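Local coordinates for protein salicylate 5-hydroxylase, large oxygenase component (Ralstonia sp., PDB 7C8Z) that catalyses, as the oxygenase component of a multicomponent NADH-dependent monooxygenase, the 5-hydroxylation of salicylate to gentisate, using a [2Fe-2S] cluster and an iron ion, at residues Cys69-Glu74 with Thr86-Arg91; Leu265-Lys270 with His415-Thr420. All blocks are in the same frame, centred on the assembly; numbering follows the deposited sequence.

Overall arrangement
The two contacts share no element and do not touch: their centres are about 27 Å apart and their nearest atoms about 13 Å. Contact 1 lies in the Rieske domain's antiparallel sheet, with its centre about 6 Å from that of the chain, and joins two strands through buried side chains without a hydrogen bond across it. Contact 2, about 21 Å out, belongs to the catalytic domain and is only partly buried; there a loop lies along an outermost sheet strand, held by two backbone bonds, one of them weak, and by a carboxylate. The chemistry follows the place: mainly apolar side-chain atoms in the interior, and toward the surface a strand edge with two amides and one carbonyl bonded to a loop.

Contact 1 (Cys69-Glu74 with Thr86-Arg91); sequences CYVGLE and TVIGER
Ile-88 reaches strand 69-73 with both of its branches. Ile-88 CG2 lies against Cys-69 CB (3.9 Å), while Ile-88 CD1 meets Val-71 CG1 at 3.7 Å. The torsions account for this division: CG2 stands anti to the backbone N of Ile-88 and takes the cysteine, whereas CG1 lies beside that N (chi1 -69°) and carries an extended chain to the valine, whose side chain it meets at a slant. Two residues along, the methyl CG2 of Thr-86 approaches Val-71 O (3.7 Å) and is 3.9 Å from Val-71 CB.

The strands run antiparallel, their axes 164° apart and 7.1 Å distant at closest approach. With CA of Cys-69 6.5 Å from CA of Ile-88, and no hydrogen bond between the segments, they meet through side chains and not as paired neighbours in the sheet. Their true partners lie beyond: Cys-69 and Val-71 form backbone hydrogen bonds with Ala-187 and Val-185 of strand 184-188, and Thr-86 with Val-93 of strand 91-97. Because strand 69-73 is outermost in the sheet and strand 82-88 is four strands farther along than its neighbour 184-188, their meeting shows that the sheet curls round on itself. Val-71 and Gly-72 both face Val-185, a classic beta bulge. Beyond Ile-88 the chain reverses in a type II' turn, with Gly-89 at positive phi (63°); Ile-88 N donates to Arg-91 O, and Arg-91 N to Ile-88 O. On the side away from this contact, Tyr-70 bonds through OH to Thr-341 OG1 and sets its ring edge-to-face with His-343 in the catalytic domain.

Chemically this is a largely apolar, buried seam (220 Å², both sides summed) with no hydrogen bond across it, whose cohesion probably comes from van der Waals fit and exclusion of water.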
loop_
_atom_site.group_PDB
_atom_site.type_symbol
_atom_site.label_atom_id
_atom_site.label_comp_id
_atom_site.label_asym_id
_atom_site.label_seq_id
_atom_site.Cartn_x
_atom_site.Cartn_y
_atom_site.Cartn_z
ATOM N N CYS A 69 3.208 -30.260 -8.498
ATOM C CA CYS A 69 2.417 -29.056 -8.317
ATOM C C CYS A 69 1.857 -28.632 -9.665
ATOM O O CYS A 69 2.506 -28.798 -10.704
ATOM C CB CYS A 69 3.247 -27.929 -7.704
ATOM S SG CYS A 69 3.818 -28.288 -6.026
ATOM N N TYR A 70 0.638 -28.111 -9.640
ATOM C CA TYR A 70 -0.084 -27.780 -10.860
ATOM C C TYR A 70 0.581 -26.608 -11.572
ATOM O O TYR A 70 0.985 -25.625 -10.942
ATOM C CB TYR A 70 -1.535 -27.441 -10.513
ATOM C CG TYR A 70 -2.396 -26.975 -11.661
ATOM C CD1 TYR A 70 -3.046 -27.887 -12.480
ATOM C CD2 TYR A 70 -2.589 -25.620 -11.908
ATOM C CE1 TYR A 70 -3.845 -27.465 -13.521
ATOM C CE2 TYR A 70 -3.384 -25.190 -12.950
ATOM C CZ TYR A 70 -4.012 -26.119 -13.752
ATOM O OH TYR A 70 -4.813 -25.714 -14.793
ATOM N N VAL A 71 0.726 -26.728 -12.891
ATOM C CA VAL A 71 1.223 -25.623 -13.699
ATOM C C VAL A 71 0.290 -25.243 -14.842
ATOM O O VAL A 71 0.441 -24.140 -15.396
ATOM C CB VAL A 71 2.640 -25.905 -14.243
ATOM C CG1 VAL A 71 3.629 -26.084 -13.098
ATOM C CG2 VAL A 71 2.643 -27.111 -15.156
ATOM N N GLY A 72 -0.674 -26.071 -15.232
ATOM C CA GLY A 72 -1.679 -25.533 -16.138
ATOM C C GLY A 72 -2.415 -26.612 -16.916
ATOM O O GLY A 72 -2.512 -27.754 -16.485
ATOM N N LEU A 73 -2.966 -26.188 -18.051
ATOM C CA LEU A 73 -3.670 -27.061 -18.975
ATOM C C LEU A 73 -2.967 -27.065 -20.325
ATOM O O LEU A 73 -2.410 -26.048 -20.755
ATOM C CB LEU A 73 -5.120 -26.612 -19.156
ATOM C CG LEU A 73 -5.954 -26.596 -17.876
ATOM C CD1 LEU A 73 -7.422 -26.356 -18.202
ATOM C CD2 LEU A 73 -5.763 -27.905 -17.133
ATOM N N GLU A 74 -3.023 -28.213 -21.010
ATOM C CA GLU A 74 -2.404 -28.308 -22.328
ATOM C C GLU A 74 -3.040 -27.338 -23.315
ATOM O O GLU A 74 -2.348 -26.789 -24.180
ATOM C CB GLU A 74 -2.496 -29.738 -22.858
ATOM C CG GLU A 74 -1.750 -30.751 -22.017
ATOM C CD GLU A 74 -1.276 -31.949 -22.822
ATOM O OE1 GLU A 74 -0.889 -31.764 -23.997
ATOM O OE2 GLU A 74 -1.288 -33.075 -22.276
ATOM N N THR A 86 3.795 -19.194 -14.931
ATOM C CA THR A 86 3.033 -19.533 -13.735
ATOM C C THR A 86 4.016 -19.645 -12.574
ATOM O O THR A 86 5.168 -19.207 -12.679
ATOM C CB THR A 86 2.216 -20.820 -13.965
ATOM O OG1 THR A 86 1.358 -21.062 -12.841
ATOM C CG2 THR A 86 3.140 -22.013 -14.163
ATOM N N VAL A 87 3.578 -20.244 -11.467
ATOM C CA VAL A 87 4.383 -20.283 -10.255
ATOM C C VAL A 87 4.240 -21.638 -9.573
ATOM O O VAL A 87 3.235 -22.338 -9.732
ATOM C CB VAL A 87 3.998 -19.140 -9.288
ATOM C CG1 VAL A 87 2.775 -19.523 -8.473
ATOM C CG2 VAL A 87 5.168 -18.788 -8.383
ATOM N N ILE A 88 5.276 -22.011 -8.823
ATOM C CA ILE A 88 5.250 -23.168 -7.937
ATOM C C ILE A 88 5.784 -22.714 -6.588
ATOM O O ILE A 88 6.952 -22.316 -6.480
ATOM C CB ILE A 88 6.074 -24.347 -8.480
ATOM C CG1 ILE A 88 5.399 -24.934 -9.723
ATOM C CG2 ILE A 88 6.228 -25.413 -7.405
ATOM C CD1 ILE A 88 6.153 -26.086 -10.342
ATOM N N GLY A 89 4.936 -22.764 -5.566
ATOM C CA GLY A 89 5.267 -22.140 -4.306
ATOM C C GLY A 89 5.406 -20.648 -4.504
ATOM O O GLY A 89 4.415 -19.954 -4.746
ATOM N N GLU A 90 6.634 -20.139 -4.429
ATOM C CA GLU A 90 6.909 -18.743 -4.738
ATOM C C GLU A 90 7.945 -18.606 -5.841
ATOM O O GLU A 90 8.544 -17.540 -5.999
ATOM C CB GLU A 90 7.365 -18.000 -3.485
ATOM C CG GLU A 90 6.307 -17.963 -2.404
ATOM C CD GLU A 90 6.615 -16.945 -1.336
ATOM O OE1 GLU A 90 7.646 -16.253 -1.464
ATOM O OE2 GLU A 90 5.822 -16.825 -0.380
ATOM N N ARG A 91 8.151 -19.655 -6.627
ATOM C CA ARG A 91 9.170 -19.672 -7.667
ATOM C C ARG A 91 8.490 -19.614 -9.027
ATOM O O ARG A 91 7.709 -20.509 -9.374
ATOM C CB ARG A 91 10.054 -20.912 -7.541
ATOM C CG ARG A 91 10.979 -20.845 -6.346
ATOM C CD ARG A 91 11.617 -22.178 -6.044
ATOM N NE ARG A 91 12.720 -22.492 -6.941
ATOM C CZ ARG A 91 13.445 -23.599 -6.849
ATOM N NH1 ARG A 91 13.175 -24.488 -5.900
ATOM N NH2 ARG A 91 14.435 -23.821 -7.700
#

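Contact 2 (Leu265-Lys270 with His415-Thr420); sequences LKMDAK and HEIGDT
Leu-265 and Thr-420 form a single antiparallel beta bridge, a hydrogen-bonded pair that lays the loop before helix 427-440 along the outermost strand, 263-267, of the catalytic domain's helix-grip sheet. Thr-420 N donates to Leu-265 O at 3.2 Å; the return bond from Leu-265 N to Thr-420 O, 3.3 Å, is weak. Their CA atoms are 5.7 Å apart.

At the next strand amide on this edge a side chain replaces the backbone. Met-267 N donates to Asp-419 OD1 (3.2 Å), reaching the carboxylate from above, 50° out of its plane, with a bent N-H...O angle of 135°. Asp-419 CG lies beside its own backbone N (chi1 -58°), which brings the carboxylate back over the strand. There Asp-419 OD2 accepts from a water and rests 3.5 Å from Lys-266 CB, the two side chains crossing at about a right angle. No salt bridge results: Lys-266 NZ is 6.1 Å from Asp-419 OD2 and bonds instead to Tyr-207 OH, while the backbone of Lys-266 pairs with Ala-275 in the neighbouring strand.

Other polar groups of the loop are satisfied locally: Thr-420 OG1 bonds to His-422 O, and Gly-418 N donates to Thr-427 OG1 at the start of helix 427-440. Beside that amide comes the methyl of Met-267, whose CE lies 3.6 Å from Gly-418 N and 4.1 Å from Ile-417 CG2.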
loop_
_atom_site.group_PDB
_atom_site.type_symbol
_atom_site.label_atom_id
_atom_site.label_comp_id
_atom_site.label_asym_id
_atom_site.label_seq_id
_atom_site.Cartn_x
_atom_site.Cartn_y
_atom_site.Cartn_z
ATOM N N LEU A 265 -16.592 -39.419 0.874
ATOM C CA LEU A 265 -15.338 -38.688 0.758
ATOM C C LEU A 265 -14.183 -39.668 0.919
ATOM O O LEU A 265 -14.180 -40.485 1.846
ATOM C CB LEU A 265 -15.269 -37.534 1.762
ATOM C CG LEU A 265 -15.569 -37.831 3.219
ATOM C CD1 LEU A 265 -14.264 -37.957 3.950
ATOM C CD2 LEU A 265 -16.426 -36.741 3.828
ATOM N N LYS A 266 -13.221 -39.599 0.003
ATOM C CA LYS A 266 -12.100 -40.524 -0.045
ATOM C C LYS A 266 -10.773 -39.778 -0.016
ATOM O O LYS A 266 -10.695 -38.588 -0.330
ATOM C CB LYS A 266 -12.174 -41.403 -1.299
ATOM C CG LYS A 266 -13.410 -42.286 -1.355
ATOM C CD LYS A 266 -13.952 -42.363 -2.768
ATOM C CE LYS A 266 -14.936 -43.501 -2.935
ATOM N NZ LYS A 266 -14.604 -44.292 -4.149
ATOM N N MET A 267 -9.724 -40.501 0.374
ATOM C CA MET A 267 -8.379 -39.959 0.510
ATOM C C MET A 267 -7.390 -40.930 -0.117
ATOM O O MET A 267 -7.709 -42.094 -0.372
ATOM C CB MET A 267 -7.991 -39.733 1.977
ATOM C CG MET A 267 -8.357 -38.383 2.535
ATOM S SD MET A 267 -8.027 -38.258 4.311
ATOM C CE MET A 267 -9.194 -39.448 4.962
ATOM N N ASP A 268 -6.178 -40.445 -0.364
ATOM C CA ASP A 268 -5.111 -41.319 -0.816
ATOM C C ASP A 268 -4.412 -41.929 0.399
ATOM O O ASP A 268 -4.782 -41.681 1.547
ATOM C CB ASP A 268 -4.145 -40.570 -1.738
ATOM C CG ASP A 268 -3.182 -39.666 -0.986
ATOM O OD1 ASP A 268 -3.612 -38.989 -0.029
ATOM O OD2 ASP A 268 -1.993 -39.615 -1.373
ATOM N N ALA A 269 -3.371 -42.721 0.138
ATOM C CA ALA A 269 -2.741 -43.494 1.205
ATOM C C ALA A 269 -2.177 -42.589 2.291
ATOM O O ALA A 269 -2.271 -42.904 3.482
ATOM C CB ALA A 269 -1.648 -44.392 0.629
ATOM N N LYS A 270 -1.600 -41.457 1.907
ATOM C CA LYS A 270 -0.909 -40.589 2.849
ATOM C C LYS A 270 -1.794 -39.471 3.396
ATOM O O LYS A 270 -1.286 -38.584 4.089
ATOM C CB LYS A 270 0.332 -39.985 2.182
ATOM C CG LYS A 270 1.357 -41.014 1.727
ATOM C CD LYS A 270 2.774 -40.477 1.867
ATOM C CE LYS A 270 3.346 -40.759 3.253
ATOM N NZ LYS A 270 4.640 -40.053 3.482
ATOM N N HIS A 415 -11.932 -38.738 16.082
ATOM C CA HIS A 415 -10.511 -38.572 15.823
ATOM C C HIS A 415 -10.035 -39.458 14.682
ATOM O O HIS A 415 -8.842 -39.446 14.356
ATOM C CB HIS A 415 -9.698 -38.876 17.090
ATOM C CG HIS A 415 -10.197 -38.173 18.313
ATOM N ND1 HIS A 415 -9.540 -37.097 18.870
ATOM C CD2 HIS A 415 -11.282 -38.395 19.093
ATOM C CE1 HIS A 415 -10.202 -36.683 19.936
ATOM N NE2 HIS A 415 -11.262 -37.455 20.094
ATOM N N GLU A 416 -10.938 -40.220 14.070
ATOM C CA GLU A 416 -10.571 -41.165 13.028
ATOM C C GLU A 416 -10.163 -40.443 11.747
ATOM O O GLU A 416 -10.676 -39.370 11.417
ATOM C CB GLU A 416 -11.746 -42.111 12.757
ATOM C CG GLU A 416 -11.547 -43.126 11.637
ATOM C CD GLU A 416 -12.787 -43.283 10.763
ATOM O OE1 GLU A 416 -13.126 -42.332 10.020
ATOM O OE2 GLU A 416 -13.424 -44.357 10.822
ATOM N N ILE A 417 -9.209 -41.038 11.035
ATOM C CA ILE A 417 -8.778 -40.582 9.718
ATOM C C ILE A 417 -9.079 -41.706 8.735
ATOM O O ILE A 417 -8.443 -42.764 8.788
ATOM C CB ILE A 417 -7.289 -40.216 9.697
ATOM C CG1 ILE A 417 -7.001 -39.088 10.690
ATOM C CG2 ILE A 417 -6.853 -39.841 8.292
ATOM C CD1 ILE A 417 -5.526 -38.776 10.857
ATOM N N GLY A 418 -10.037 -41.488 7.838
ATOM C CA GLY A 418 -10.372 -42.512 6.865
ATOM C C GLY A 418 -11.573 -42.200 5.996
ATOM O O GLY A 418 -12.366 -41.312 6.319
ATOM N N ASP A 419 -11.728 -42.943 4.899
ATOM C CA ASP A 419 -12.847 -42.733 3.986
ATOM C C ASP A 419 -14.178 -42.994 4.684
ATOM O O ASP A 419 -14.343 -44.000 5.379
ATOM C CB ASP A 419 -12.711 -43.645 2.763
ATOM C CG ASP A 419 -11.407 -43.433 2.007
ATOM O OD1 ASP A 419 -10.530 -42.695 2.506
ATOM O OD2 ASP A 419 -11.259 -44.009 0.909
ATOM N N THR A 420 -15.121 -42.074 4.518
ATOM C CA THR A 420 -16.441 -42.173 5.124
ATOM C C THR A 420 -17.509 -42.229 4.037
ATOM O O THR A 420 -17.236 -42.014 2.852
ATOM C CB THR A 420 -16.728 -40.998 6.068
ATOM O OG1 THR A 420 -17.032 -39.831 5.296
ATOM C CG2 THR A 420 -15.532 -40.719 6.970
HETATM O O HOH W 1 -8.999 -43.897 -1.398
#